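Side-chain contact in glucosamine kinase (Streptacidiphilus jiangxiensis, PDB 6HWJ), which catalyses the ATP- and magnesium-dependent phosphorylation of D-glucosamine to D-glucosamine 6-phosphate and, to a lesser extent, acts on glucose: residues R203-A206 with T211-Q214. Sequence-based numbering, arbitrary orientation.
Sequences RRLA and TMDQ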
# COMPACT_ATOMS: atom_id res chain seq x y z
N ARG A 203 -4.33 -23.59 -7.27
CA ARG A 203 -3.98 -24.96 -6.91
C ARG A 203 -5.20 -25.88 -7.02
O ARG A 203 -5.11 -27.00 -7.54
CB ARG A 203 -3.43 -24.95 -5.48
CG ARG A 203 -2.78 -26.21 -5.00
CD ARG A 203 -2.01 -25.91 -3.71
NE ARG A 203 -0.62 -25.51 -3.97
CZ ARG A 203 0.12 -24.77 -3.14
NH1 ARG A 203 -0.39 -24.33 -1.99
NH2 ARG A 203 1.37 -24.48 -3.46
N ARG A 204 -6.36 -25.40 -6.56
CA ARG A 204 -7.56 -26.22 -6.66
C ARG A 204 -7.95 -26.43 -8.12
O ARG A 204 -8.30 -27.55 -8.51
CB ARG A 204 -8.69 -25.56 -5.85
CG ARG A 204 -8.45 -25.66 -4.34
CD ARG A 204 -9.47 -24.86 -3.52
NE ARG A 204 -10.80 -25.47 -3.51
CZ ARG A 204 -11.94 -24.83 -3.77
NH1 ARG A 204 -11.94 -23.53 -4.05
NH2 ARG A 204 -13.09 -25.48 -3.73
N LEU A 205 -7.84 -25.39 -8.94
CA LEU A 205 -8.00 -25.56 -10.38
C LEU A 205 -7.08 -26.66 -10.91
O LEU A 205 -7.52 -27.56 -11.63
CB LEU A 205 -7.71 -24.24 -11.10
CG LEU A 205 -7.62 -24.28 -12.64
CD1 LEU A 205 -8.99 -24.56 -13.24
CD2 LEU A 205 -7.07 -22.97 -13.17
N ALA A 206 -5.79 -26.60 -10.55
CA ALA A 206 -4.84 -27.59 -11.07
C ALA A 206 -5.24 -28.99 -10.65
O ALA A 206 -5.04 -29.95 -11.42
CB ALA A 206 -3.44 -27.25 -10.58
N THR A 211 -13.45 -25.52 -11.69
CA THR A 211 -13.40 -25.36 -13.12
C THR A 211 -12.63 -24.09 -13.47
O THR A 211 -12.43 -23.21 -12.63
CB THR A 211 -14.81 -25.24 -13.70
OG1 THR A 211 -15.42 -24.07 -13.16
CG2 THR A 211 -15.62 -26.46 -13.33
N MET A 212 -12.23 -23.99 -14.74
CA MET A 212 -11.60 -22.77 -15.21
C MET A 212 -12.48 -21.56 -14.95
O MET A 212 -12.01 -20.52 -14.47
CB MET A 212 -11.28 -22.89 -16.71
CG MET A 212 -10.50 -21.72 -17.28
SD MET A 212 -8.90 -21.47 -16.51
CE MET A 212 -7.97 -22.85 -17.18
N ASP A 213 -13.79 -21.68 -15.24
CA ASP A 213 -14.70 -20.56 -15.00
C ASP A 213 -14.65 -20.12 -13.54
O ASP A 213 -14.59 -18.92 -13.24
CB ASP A 213 -16.12 -20.95 -15.38
CG ASP A 213 -17.12 -19.86 -15.09
OD1 ASP A 213 -17.11 -18.86 -15.83
OD2 ASP A 213 -17.88 -19.99 -14.10
N GLN A 214 -14.69 -21.08 -12.62
CA GLN A 214 -14.69 -20.75 -11.21
C GLN A 214 -13.36 -20.12 -10.80
O GLN A 214 -13.33 -19.18 -10.00
CB GLN A 214 -14.95 -22.00 -10.37
CG GLN A 214 -16.38 -22.48 -10.48
CD GLN A 214 -16.55 -23.88 -9.94
OE1 GLN A 214 -15.63 -24.71 -9.99
NE2 GLN A 214 -17.74 -24.16 -9.42
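With CG of Leu205 trans to its backbone N (chi1 171°), the isobutyl group reaches out from its helix to the start of the next one, while in Met212, whose CB leaves the backbone on the far side, the bends at chi2 and chi3 bring the thioether back to the leucine, which it crosses at a slant. The two leucine methyls divide the work. CD1 rests on the backbone, 3.6 Å from Met212 N and 3.7 Å from Thr211 C, at the peptide that leads into the second helix. CD2 meets the methionine tip, with SD of Met212 4.1 Å away and its CE equally near. No hydrogen bond joins the segments; the contact is apolar and small, with only Leu205 buried.

A capping box begins at Thr211, the residue whose carbonyl carbon CD1 touches. Thr211 is the N-cap: its OG1 accepts from Gln214 N at 3.1 Å, and in return OE1 of Gln214 takes the N-H of Thr211 at 2.9 Å in a nearly straight bond (169°). Together the two bonds engage the N-H of the N-cap residue and that of Gln214 in the first turn.

The contact closes the short link between two consecutive helices, away from the magnesium and substrate sites. Helix 194-207 ends, a short loop follows, and helix 212-234 begins; helix 362-386 packs against both, its Trp368 touching Leu205 and Met212 alike.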